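Local coordinates for protein cellulase (Xanthomonas axonopodis pv. citri, PDB 4W7W) that probably hydrolyses the beta-1,4-glucosidic bonds of cellulose, as a family 5 glycoside hydrolase built on an (alpha/beta)8 barrel and holding bound cello-oligosaccharide, at residues R74-P77 and P82-Q85; R37-T42 and T114-R119; K45-P50 and L88-K93. All coordinates share one frame; numbering follows the deposited sequence.

Interaction 1 (R74-P77 and P82-Q85); sequences RVQP and PLDQ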
ATOM      1  N   ARG A  74       5.214  10.177 -12.769  1.00  6.59           N
ATOM      2  CA  ARG A  74       6.445  10.850 -12.389  1.00  6.36           C
ATOM      3  C   ARG A  74       7.663   9.949 -12.544  1.00  6.42           C
ATOM      4  O   ARG A  74       8.745  10.457 -12.875  1.00  7.62           O
ATOM      5  CB  ARG A  74       6.341  11.415 -10.967  1.00  6.68           C
ATOM      6  CG  ARG A  74       5.334  12.545 -10.895  1.00  7.04           C
ATOM      7  CD  ARG A  74       5.204  13.174  -9.511  1.00  7.54           C
ATOM      8  NE  ARG A  74       4.302  14.319  -9.590  1.00  7.39           N
ATOM      9  CZ  ARG A  74       3.424  14.690  -8.665  1.00  7.55           C
ATOM     10  NH1 ARG A  74       3.328  14.068  -7.500  1.00  7.18           N
ATOM     11  NH2 ARG A  74       2.630  15.722  -8.919  1.00  8.98           N
ATOM     12  N   VAL A  75       7.508   8.631 -12.351  1.00  6.41           N
ATOM     13  CA  VAL A  75       8.640   7.740 -12.542  1.00  6.69           C
ATOM     14  C   VAL A  75       8.795   7.282 -13.988  1.00  6.78           C
ATOM     15  O   VAL A  75       9.885   6.880 -14.391  1.00  7.18           O
ATOM     16  CB  VAL A  75       8.568   6.542 -11.566  1.00  7.56           C
ATOM     17  CG1 VAL A  75       7.626   5.457 -12.052  1.00  7.53           C
ATOM     18  CG2 VAL A  75       9.950   5.982 -11.287  1.00  8.37           C
ATOM     19  N   GLN A  76       7.714   7.330 -14.765  1.00  6.68           N
ATOM     20  CA  GLN A  76       7.732   6.879 -16.169  1.00  7.13           C
ATOM     21  C   GLN A  76       6.880   7.831 -16.973  1.00  7.47           C
ATOM     22  O   GLN A  76       5.696   7.577 -17.170  1.00  8.02           O
ATOM     23  CB  GLN A  76       7.236   5.433 -16.307  1.00  7.00           C
ATOM     24  CG  GLN A  76       7.530   4.854 -17.679  1.00  7.06           C
ATOM     25  CD  GLN A  76       6.967   3.450 -17.884  1.00  7.52           C
ATOM     26  OE1 GLN A  76       5.915   3.096 -17.341  1.00  8.16           O
ATOM     27  NE2 GLN A  76       7.657   2.641 -18.654  1.00  8.16           N
ATOM     28  N   PRO A  77       7.489   8.940 -17.449  1.00  8.27           N
ATOM     29  CA  PRO A  77       6.696  10.010 -18.057  1.00  9.50           C
ATOM     30  C   PRO A  77       6.076   9.700 -19.416  1.00  9.25           C
ATOM     31  O   PRO A  77       5.216  10.452 -19.870  1.00 10.51           O
ATOM     32  CB  PRO A  77       7.683  11.183 -18.170  1.00 12.19           C
ATOM     33  CG  PRO A  77       8.834  10.845 -17.314  1.00 13.95           C
ATOM     34  CD  PRO A  77       8.863   9.369 -17.131  1.00  9.23           C
ATOM     35  N   PRO A  82      11.472   4.963 -20.939  1.00  9.58           N
ATOM     36  CA  PRO A  82      12.464   4.877 -19.886  1.00  9.78           C
ATOM     37  C   PRO A  82      11.992   5.487 -18.579  1.00  9.15           C
ATOM     38  O   PRO A  82      11.158   6.394 -18.561  1.00  9.88           O
ATOM     39  CB  PRO A  82      13.653   5.676 -20.433  1.00 11.45           C
ATOM     40  CG  PRO A  82      13.063   6.572 -21.460  1.00 15.31           C
ATOM     41  CD  PRO A  82      11.926   5.801 -22.065  1.00 11.89           C
ATOM     42  N   LEU A  83      12.543   4.992 -17.485  1.00  8.54           N
ATOM     43  CA  LEU A  83      12.269   5.600 -16.190  1.00  8.61           C
ATOM     44  C   LEU A  83      12.933   6.969 -16.109  1.00  8.27           C
ATOM     45  O   LEU A  83      14.008   7.198 -16.662  1.00 10.51           O
ATOM     46  CB  LEU A  83      12.793   4.727 -15.071  1.00  9.21           C
ATOM     47  CG  LEU A  83      12.198   3.317 -14.984  1.00 10.13           C
ATOM     48  CD1 LEU A  83      12.834   2.586 -13.805  1.00 12.31           C
ATOM     49  CD2 LEU A  83      10.679   3.337 -14.893  1.00 10.45           C
ATOM     50  N   ASP A  84      12.286   7.880 -15.403  1.00  8.06           N
ATOM     51  CA  ASP A  84      12.842   9.193 -15.139  1.00  7.65           C
ATOM     52  C   ASP A  84      13.943   9.040 -14.088  1.00  7.74           C
ATOM     53  O   ASP A  84      13.694   8.566 -12.977  1.00  8.10           O
ATOM     54  CB  ASP A  84      11.757  10.125 -14.639  1.00  8.17           C
ATOM     55  CG  ASP A  84      12.268  11.515 -14.377  1.00  8.52           C
ATOM     56  OD1 ASP A  84      12.246  12.316 -15.322  1.00 10.61           O
ATOM     57  OD2 ASP A  84      12.681  11.819 -13.244  1.00  9.71           O
ATOM     58  N   GLN A  85      15.157   9.448 -14.440  1.00  8.94           N
ATOM     59  CA  GLN A  85      16.296   9.189 -13.564  1.00  9.47           C
ATOM     60  C   GLN A  85      16.248  10.004 -12.282  1.00  8.88           C
ATOM     61  O   GLN A  85      16.651   9.519 -11.230  1.00  9.06           O
ATOM     62  CB  GLN A  85      17.612   9.395 -14.301  1.00 10.57           C
ATOM     63  CG  GLN A  85      17.811   8.403 -15.429  1.00 12.36           C
ATOM     64  CD  GLN A  85      17.751   6.962 -14.977  1.00 13.30           C
ATOM     65  OE1 GLN A  85      16.866   6.197 -15.398  1.00 19.77           O
ATOM     66  NE2 GLN A  85      18.642   6.590 -14.087  1.00 15.41           N
TER
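The backbone carbonyl of V75 receives the amide of D84, with D84 N 2.8 Å from V75 O. The N-H points almost straight at the oxygen, 167° at the hydrogen, but the donor stands 40° above the carbonyl plane. L83 adds a CA-H...O contact, its CA 3.2 Å from V75 O, so one acceptor is gripped by two consecutive residues. On this buried side the leucine turns its tip inward, CD2 resting 3.7 Å from V75 O, while V75 and L83 also pack on helix 127-141. Q76 is buried here too, its NE2 hydrogen-bonded to G81 O and D132 OD2, its OE1 to W72 NE1. All this is part of the connection from barrel strand 65-70 to outer helix 85-100, in which short helix 72-75 ends and the chain turns back. D84 is the N-cap residue of helix 85-100: with CG anti to its own N (chi1 -179°), OD2 takes the backbone N of Q87, and CB sits 3.5 Å from R74 O. The solvent side is looser. There P77 lays CD 3.9 Å from D84 CB, the two side chains crossing at about a right angle, and exposed P82 offers chiefly its carbonyl, P82 O lying 4.0 Å from P77 CD.

Interaction 2 (R37-T42 and T114-R119); sequences RKKPGT and TYSGKR
K39 reaches across to the hairpin 114-119 and meets it with the end of its aliphatic chain: CE lies 3.8 Å from Y115 OH and CD 3.9 Å from S116 OG. Of the residues here K39 gives up the largest area, with Y115 and S116 sharing the other side equally. Its chain runs out fully extended as far as CE and bends only at the last torsion (chi4 -71°), which carries NZ to the backbone oxygen of P77. Y115 comes from the tight hairpin made by strands 114-115 and 118-119, closed by a type I' turn from Y115 to K118, with Y115 N 2.9 Å from K118 O. This small hairpin follows barrel strand 104-109. The tyrosine and lysine side chains cross at about a right angle, meeting through the hydroxyl, and that hydroxyl is hydrogen-bonded to Q76 O; W72 meets the ring edge-to-face. S116, on the exposed turn, keeps OG beside its backbone N (chi1 -72°), which sets it next to CD of the lysine, while the serine backbone N is hydrogen-bonded to E73 OE2. Both touching atoms of K39 are carbons beside hydroxyl oxygens, so the loop and the hairpin are joined by van der Waals packing, and the polar grip comes indirectly, through adjacent carbonyls of Q76 and P77 that hold the tyrosine hydroxyl and the lysine ammonium.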
ATOM      1  N   ARG A  37      -2.568  15.787 -10.344  1.00 16.68           N
ATOM      2  CA  ARG A  37      -2.879  16.416 -11.644  1.00 19.32           C
ATOM      3  C   ARG A  37      -1.648  16.978 -12.343  1.00 19.98           C
ATOM      4  O   ARG A  37      -1.626  17.142 -13.573  1.00 22.08           O
ATOM      5  CB  ARG A  37      -3.894  17.566 -11.486  1.00 20.40           C
ATOM      6  CG  ARG A  37      -5.295  17.156 -11.062  1.00 20.99           C
ATOM      7  CD  ARG A  37      -6.271  18.329 -11.171  1.00 24.33           C
ATOM      8  NE  ARG A  37      -5.984  19.401 -10.204  1.00 26.92           N
ATOM      9  CZ  ARG A  37      -6.424  19.434  -8.942  1.00 26.72           C
ATOM     10  NH1 ARG A  37      -7.197  18.459  -8.470  1.00 28.70           N
ATOM     11  NH2 ARG A  37      -6.096  20.455  -8.145  1.00 29.66           N
ATOM     12  N   LYS A  38      -0.631  17.290 -11.551  1.00 17.83           N
ATOM     13  CA  LYS A  38       0.524  17.985 -12.060  1.00 17.47           C
ATOM     14  C   LYS A  38       1.576  16.996 -12.552  1.00 13.88           C
ATOM     15  O   LYS A  38       2.105  16.222 -11.770  1.00 16.22           O
ATOM     16  CB  LYS A  38       1.092  18.900 -10.978  1.00 20.41           C
ATOM     17  CG  LYS A  38       0.024  19.691 -10.248  0.50 23.24           C
ATOM     18  CD  LYS A  38       0.378  21.155 -10.205  1.00 27.60           C
ATOM     19  CE  LYS A  38      -0.728  21.965  -9.567  1.00 27.20           C
ATOM     20  NZ  LYS A  38      -0.504  23.390  -9.848  1.00 31.06           N
ATOM     21  N   LYS A  39       1.868  17.033 -13.853  1.00 12.54           N
ATOM     22  CA  LYS A  39       2.842  16.170 -14.505  1.00 12.51           C
ATOM     23  C   LYS A  39       3.782  17.029 -15.338  1.00 13.04           C
ATOM     24  O   LYS A  39       3.313  17.668 -16.284  1.00 14.89           O
ATOM     25  CB  LYS A  39       2.151  15.153 -15.428  1.00 14.50           C
ATOM     26  CG  LYS A  39       3.113  14.202 -16.144  1.00 15.21           C
ATOM     27  CD  LYS A  39       2.406  13.247 -17.108  1.00 14.64           C
ATOM     28  CE  LYS A  39       3.345  12.223 -17.724  1.00 16.86           C
ATOM     29  NZ  LYS A  39       4.270  12.842 -18.712  1.00 21.55           N
ATOM     30  N   PRO A  40       5.084  17.050 -15.040  1.00 12.43           N
ATOM     31  CA  PRO A  40       5.718  16.197 -14.024  1.00 11.61           C
ATOM     32  C   PRO A  40       5.466  16.634 -12.588  1.00  9.46           C
ATOM     33  O   PRO A  40       5.642  15.862 -11.646  1.00  9.29           O
ATOM     34  CB  PRO A  40       7.210  16.338 -14.364  1.00 13.41           C
ATOM     35  CG  PRO A  40       7.330  17.689 -14.993  1.00 14.91           C
ATOM     36  CD  PRO A  40       6.086  17.807 -15.825  1.00 14.12           C
ATOM     37  N   GLY A  41       5.082  17.889 -12.415  1.00 10.09           N
ATOM     38  CA  GLY A  41       5.131  18.506 -11.109  1.00 10.80           C
ATOM     39  C   GLY A  41       6.563  18.821 -10.757  1.00 11.15           C
ATOM     40  O   GLY A  41       7.508  18.335 -11.377  1.00 13.43           O
ATOM     41  N   THR A  42       6.719  19.666  -9.753  1.00 11.59           N
ATOM     42  CA  THR A  42       8.043  20.100  -9.326  1.00 12.61           C
ATOM     43  C   THR A  42       8.299  19.691  -7.883  1.00 10.55           C
ATOM     44  O   THR A  42       7.503  19.985  -6.977  1.00 10.82           O
ATOM     45  CB  THR A  42       8.190  21.621  -9.481  1.00 15.30           C
ATOM     46  OG1 THR A  42       7.973  21.973 -10.852  1.00 18.76           O
ATOM     47  CG2 THR A  42       9.590  22.097  -9.051  1.00 15.64           C
ATOM     48  N   THR A 114      -4.901   3.810 -13.047  1.00  7.94           N
ATOM     49  CA  THR A 114      -4.946   4.845 -14.080  1.00  8.69           C
ATOM     50  C   THR A 114      -3.559   5.385 -14.400  1.00  9.05           C
ATOM     51  O   THR A 114      -2.652   5.342 -13.563  1.00  9.53           O
ATOM     52  CB  THR A 114      -5.836   6.041 -13.680  1.00 10.37           C
ATOM     53  OG1 THR A 114      -5.213   6.782 -12.616  1.00 11.65           O
ATOM     54  CG2 THR A 114      -7.210   5.603 -13.292  1.00 11.30           C
ATOM     55  N   TYR A 115      -3.423   5.907 -15.621  1.00 10.03           N
ATOM     56  CA  TYR A 115      -2.249   6.677 -16.020  1.00  9.79           C
ATOM     57  C   TYR A 115      -2.781   7.927 -16.716  1.00 11.11           C
ATOM     58  O   TYR A 115      -3.555   7.828 -17.684  1.00 12.05           O
ATOM     59  CB  TYR A 115      -1.365   5.883 -16.964  1.00 10.10           C
ATOM     60  CG  TYR A 115      -0.079   6.582 -17.329  1.00 10.05           C
ATOM     61  CD1 TYR A 115      -0.014   7.433 -18.428  1.00 11.84           C
ATOM     62  CD2 TYR A 115       1.089   6.368 -16.608  1.00  9.36           C
ATOM     63  CE1 TYR A 115       1.167   8.062 -18.791  1.00 12.89           C
ATOM     64  CE2 TYR A 115       2.279   6.982 -16.961  1.00  9.01           C
ATOM     65  CZ  TYR A 115       2.310   7.829 -18.052  1.00 10.26           C
ATOM     66  OH  TYR A 115       3.474   8.466 -18.433  1.00 11.67           O
ATOM     67  N   SER A 116      -2.374   9.089 -16.205  1.00 12.99           N
ATOM     68  CA  SER A 116      -2.872  10.386 -16.649  1.00 15.21           C
ATOM     69  C   SER A 116      -4.379  10.367 -16.784  1.00 16.39           C
ATOM     70  O   SER A 116      -4.941  10.825 -17.783  1.00 20.48           O
ATOM     71  CB  SER A 116      -2.179  10.809 -17.940  1.00 17.56           C
ATOM     72  OG  SER A 116      -0.849  11.172 -17.633  1.00 21.06           O
ATOM     73  N   GLY A 117      -5.027   9.806 -15.765  1.00 15.28           N
ATOM     74  CA  GLY A 117      -6.471   9.838 -15.668  1.00 17.94           C
ATOM     75  C   GLY A 117      -7.233   8.835 -16.505  1.00 17.43           C
ATOM     76  O   GLY A 117      -8.454   8.833 -16.463  1.00 21.61           O
ATOM     77  N   LYS A 118      -6.540   7.980 -17.255  1.00 14.09           N
ATOM     78  CA  LYS A 118      -7.182   6.976 -18.118  1.00 13.80           C
ATOM     79  C   LYS A 118      -6.969   5.601 -17.511  1.00 11.78           C
ATOM     80  O   LYS A 118      -5.890   5.283 -17.028  1.00 11.26           O
ATOM     81  CB  LYS A 118      -6.584   6.991 -19.534  1.00 16.72           C
ATOM     82  CG  LYS A 118      -6.564   8.350 -20.213  1.00 21.25           C
ATOM     83  CD  LYS A 118      -7.949   8.908 -20.472  1.00 26.13           C
ATOM     84  CE  LYS A 118      -7.868  10.144 -21.360  1.00 31.96           C
ATOM     85  NZ  LYS A 118      -9.151  10.893 -21.367  1.00 44.08           N
ATOM     86  N   ARG A 119      -8.005   4.771 -17.552  1.00 11.45           N
ATOM     87  CA  ARG A 119      -7.976   3.485 -16.877  1.00 10.34           C
ATOM     88  C   ARG A 119      -7.198   2.430 -17.643  1.00 10.71           C
ATOM     89  O   ARG A 119      -7.281   2.329 -18.869  1.00 12.33           O
ATOM     90  CB  ARG A 119      -9.401   2.972 -16.675  1.00 11.01           C
ATOM     91  CG  ARG A 119      -9.541   1.845 -15.659  1.00 10.81           C
ATOM     92  CD  ARG A 119      -9.497   2.365 -14.235  1.00 11.31           C
ATOM     93  NE  ARG A 119     -10.640   3.228 -13.916  1.00 11.54           N
ATOM     94  CZ  ARG A 119     -10.722   3.986 -12.820  1.00 11.52           C
ATOM     95  NH1 ARG A 119      -9.754   3.985 -11.907  1.00 11.63           N
ATOM     96  NH2 ARG A 119     -11.797   4.720 -12.617  1.00 16.44           N
TER

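Interaction 3 (K45-P50 and L88-K93); sequences KDYTYP and LGLIKK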
ATOM      1  N   LYS A  45       7.510  21.668  -4.464  1.00 13.02           N
ATOM      2  CA  LYS A  45       6.394  22.566  -4.740  1.00 13.57           C
ATOM      3  C   LYS A  45       5.101  21.758  -4.797  1.00 13.10           C
ATOM      4  O   LYS A  45       4.133  22.031  -4.077  1.00 14.60           O
ATOM      5  CB  LYS A  45       6.654  23.282  -6.073  1.00 15.27           C
ATOM      6  CG  LYS A  45       5.571  24.227  -6.539  1.00 17.30           C
ATOM      7  CD  LYS A  45       6.004  24.969  -7.790  0.50 19.12           C
ATOM      8  CE  LYS A  45       5.154  26.202  -8.036  0.50 23.19           C
ATOM      9  NZ  LYS A  45       5.390  26.739  -9.402  0.50 30.53           N
ATOM     10  N   ASP A  46       5.078  20.756  -5.667  1.00 10.91           N
ATOM     11  CA  ASP A  46       3.883  19.934  -5.843  1.00 10.65           C
ATOM     12  C   ASP A  46       3.915  18.613  -5.081  1.00  9.93           C
ATOM     13  O   ASP A  46       2.867  18.030  -4.802  1.00 11.36           O
ATOM     14  CB  ASP A  46       3.695  19.643  -7.322  1.00 10.99           C
ATOM     15  CG  ASP A  46       3.616  20.913  -8.150  1.00 11.55           C
ATOM     16  OD1 ASP A  46       2.766  21.750  -7.811  1.00 15.35           O
ATOM     17  OD2 ASP A  46       4.412  21.071  -9.099  1.00 12.18           O
ATOM     18  N   TYR A  47       5.109  18.124  -4.765  1.00  8.61           N
ATOM     19  CA  TYR A  47       5.240  16.858  -4.058  1.00  7.63           C
ATOM     20  C   TYR A  47       6.591  16.855  -3.387  1.00  7.84           C
ATOM     21  O   TYR A  47       7.460  17.684  -3.686  1.00  8.76           O
ATOM     22  CB  TYR A  47       5.114  15.690  -5.038  1.00  7.78           C
ATOM     23  CG  TYR A  47       6.246  15.553  -6.025  1.00  7.71           C
ATOM     24  CD1 TYR A  47       6.212  16.215  -7.248  1.00  7.74           C
ATOM     25  CD2 TYR A  47       7.335  14.737  -5.765  1.00  8.60           C
ATOM     26  CE1 TYR A  47       7.223  16.077  -8.180  1.00  8.07           C
ATOM     27  CE2 TYR A  47       8.355  14.598  -6.690  1.00  8.30           C
ATOM     28  CZ  TYR A  47       8.307  15.266  -7.881  1.00  8.30           C
ATOM     29  OH  TYR A  47       9.331  15.085  -8.775  1.00  9.66           O
ATOM     30  N   THR A  48       6.769  15.922  -2.460  1.00  7.68           N
ATOM     31  CA  THR A  48       8.018  15.786  -1.756  1.00  8.25           C
ATOM     32  C   THR A  48       8.258  14.329  -1.436  1.00  6.87           C
ATOM     33  O   THR A  48       7.311  13.565  -1.311  1.00  8.11           O
ATOM     34  CB  THR A  48       8.009  16.616  -0.462  1.00 10.81           C
ATOM     35  OG1 THR A  48       9.317  16.610   0.104  1.00 14.20           O
ATOM     36  CG2 THR A  48       7.012  16.064   0.561  1.00 12.07           C
ATOM     37  N   TYR A  49       9.523  13.959  -1.312  1.00  7.26           N
ATOM     38  CA  TYR A  49       9.910  12.686  -0.740  1.00  6.59           C
ATOM     39  C   TYR A  49      10.130  12.867   0.759  1.00  6.47           C
ATOM     40  O   TYR A  49      10.244  13.991   1.248  1.00  7.84           O
ATOM     41  CB  TYR A  49      11.133  12.103  -1.479  1.00  7.01           C
ATOM     42  CG  TYR A  49      10.710  11.332  -2.707  1.00  6.84           C
ATOM     43  CD1 TYR A  49      10.215  11.981  -3.823  1.00  6.73           C
ATOM     44  CD2 TYR A  49      10.750   9.955  -2.727  1.00  7.40           C
ATOM     45  CE1 TYR A  49       9.754  11.278  -4.922  1.00  6.73           C
ATOM     46  CE2 TYR A  49      10.283   9.240  -3.824  1.00  7.52           C
ATOM     47  CZ  TYR A  49       9.801   9.900  -4.915  1.00  6.70           C
ATOM     48  OH  TYR A  49       9.344   9.159  -5.987  1.00  7.61           O
ATOM     49  N   PRO A  50      10.172  11.764   1.511  1.00  6.42           N
ATOM     50  CA  PRO A  50      10.273  11.913   2.957  1.00  6.81           C
ATOM     51  C   PRO A  50      11.642  12.410   3.386  1.00  7.19           C
ATOM     52  O   PRO A  50      12.631  12.262   2.664  1.00  8.36           O
ATOM     53  CB  PRO A  50      10.033  10.484   3.486  1.00  7.05           C
ATOM     54  CG  PRO A  50       9.459   9.701   2.323  1.00  7.53           C
ATOM     55  CD  PRO A  50      10.029  10.359   1.102  1.00  6.39           C
ATOM     56  N   LEU A  88      13.729   8.178 -10.062  1.00  7.63           N
ATOM     57  CA  LEU A  88      14.345   6.957  -9.590  1.00  8.21           C
ATOM     58  C   LEU A  88      15.363   7.270  -8.500  1.00  7.90           C
ATOM     59  O   LEU A  88      15.474   6.550  -7.507  1.00  8.26           O
ATOM     60  CB  LEU A  88      14.978   6.237 -10.764  1.00  9.00           C
ATOM     61  CG  LEU A  88      15.629   4.909 -10.467  1.00 10.75           C
ATOM     62  CD1 LEU A  88      14.604   3.930  -9.901  1.00 11.95           C
ATOM     63  CD2 LEU A  88      16.276   4.405 -11.743  1.00 11.36           C
ATOM     64  N   GLY A  89      16.114   8.346  -8.683  1.00  7.87           N
ATOM     65  CA  GLY A  89      17.088   8.744  -7.688  1.00  7.80           C
ATOM     66  C   GLY A  89      16.464   9.073  -6.345  1.00  7.38           C
ATOM     67  O   GLY A  89      17.008   8.737  -5.306  1.00  7.88           O
ATOM     68  N   LEU A  90      15.305   9.725  -6.371  1.00  7.05           N
ATOM     69  CA  LEU A  90      14.589  10.043  -5.143  1.00  6.84           C
ATOM     70  C   LEU A  90      14.152   8.771  -4.440  1.00  6.44           C
ATOM     71  O   LEU A  90      14.255   8.654  -3.212  1.00  6.76           O
ATOM     72  CB  LEU A  90      13.395  10.949  -5.451  1.00  7.28           C
ATOM     73  CG  LEU A  90      13.791  12.383  -5.832  1.00  8.12           C
ATOM     74  CD1 LEU A  90      12.665  13.092  -6.565  1.00  8.69           C
ATOM     75  CD2 LEU A  90      14.198  13.185  -4.601  1.00  9.80           C
ATOM     76  N   ILE A  91      13.644   7.795  -5.206  1.00  6.54           N
ATOM     77  CA  ILE A  91      13.239   6.519  -4.628  1.00  6.41           C
ATOM     78  C   ILE A  91      14.457   5.833  -4.018  1.00  6.28           C
ATOM     79  O   ILE A  91      14.389   5.320  -2.908  1.00  6.79           O
ATOM     80  CB  ILE A  91      12.539   5.629  -5.672  1.00  6.67           C
ATOM     81  CG1 ILE A  91      11.217   6.271  -6.116  1.00  7.01           C
ATOM     82  CG2 ILE A  91      12.307   4.238  -5.130  1.00  7.65           C
ATOM     83  CD1 ILE A  91      10.625   5.692  -7.382  1.00  7.48           C
ATOM     84  N   LYS A  92      15.566   5.803  -4.750  1.00  6.65           N
ATOM     85  CA  LYS A  92      16.778   5.157  -4.247  1.00  7.18           C
ATOM     86  C   LYS A  92      17.327   5.838  -2.999  1.00  6.98           C
ATOM     87  O   LYS A  92      17.869   5.174  -2.123  1.00  7.36           O
ATOM     88  CB  LYS A  92      17.838   5.074  -5.358  1.00  7.69           C
ATOM     89  CG  LYS A  92      17.450   4.051  -6.415  1.00  9.61           C
ATOM     90  CD  LYS A  92      18.474   3.890  -7.509  1.00 13.72           C
ATOM     91  CE  LYS A  92      18.078   2.731  -8.407  1.00 16.35           C
ATOM     92  NZ  LYS A  92      19.151   2.350  -9.356  1.00 24.54           N
ATOM     93  N   LYS A  93      17.165   7.157  -2.895  1.00  7.18           N
ATOM     94  CA  LYS A  93      17.567   7.877  -1.700  1.00  8.03           C
ATOM     95  C   LYS A  93      16.701   7.473  -0.498  1.00  6.99           C
ATOM     96  O   LYS A  93      17.216   7.251   0.609  1.00  7.63           O
ATOM     97  CB  LYS A  93      17.497   9.382  -1.979  1.00  8.90           C
ATOM     98  CG  LYS A  93      17.865  10.279  -0.829  1.00 11.15           C
ATOM     99  CD  LYS A  93      17.914  11.741  -1.270  1.00 13.70           C
ATOM    100  CE  LYS A  93      18.094  12.693  -0.107  1.00 16.90           C
ATOM    101  NZ  LYS A  93      17.769  14.081  -0.521  1.00 21.60           N
TER
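The irregular chain of 45-50 passes helical segment 88-93 most closely at Y49 and L90, whose CA atoms are 6.9 Å apart. In the (alpha/beta)8 barrel this joins the long connection between strand 24-29 and helix 52-60 to the outer helix 85-100, and Y49 also touches L68 and F70 of barrel strand 65-70. L90 points its CB squarely at the tyrosine ring, 3.6 Å from the ring centroid and 6° off the normal, a CH-pi contact over the middle of one face. The leucine CG turns away from its carbonyl carbon (chi1 -72°), and CD1 thereby comes to the CD1-CE1 side of the same ring, 3.8 Å from Y49 CE1. I91, one residue further along the helix, approaches obliquely beyond the CE2 and hydroxyl end, on the same side of the ring plane as L90, with CG1 3.9 Å from Y49 CE2. The two consecutive helix residues thus hold the ring by different means: L90 across its face, I91 towards its phenolic end. Y47 adds a marginal touch, its OH 4.5 Å from L90 CD1. Both phenols find their polar partner in Q87, a turn earlier in the helix: OE1 is hydrogen-bonded to Y49 OH and NE2 to Y47 OH, so one amide serves two tyrosines. The nearest atom of the helical segment to Y49 OH is I91 CG1, at 3.4 Å.

Overall arrangement
Interaction 1 has its centre about 12 Å from the centres of both other contacts, which are themselves about 16 Å apart; each of the three is only partly buried. Interaction 1 lies at the entry to helix 85-100 and closes the turn with a backbone hydrogen bond, whereas interaction 3, on the next turn of that helix, packs its apolar residues against a tyrosine. They meet where V75 CG2 lies 4.0 Å from I91 CD1. Interaction 2 is the most superficial and smallest, yet it leans on the chain just past helix 72-75. Segments 37-42 and 45-50 belong to the same loop; R74 binds carbonyls of K38 and P40 and also packs on Y47, tying that loop to helix 72-75.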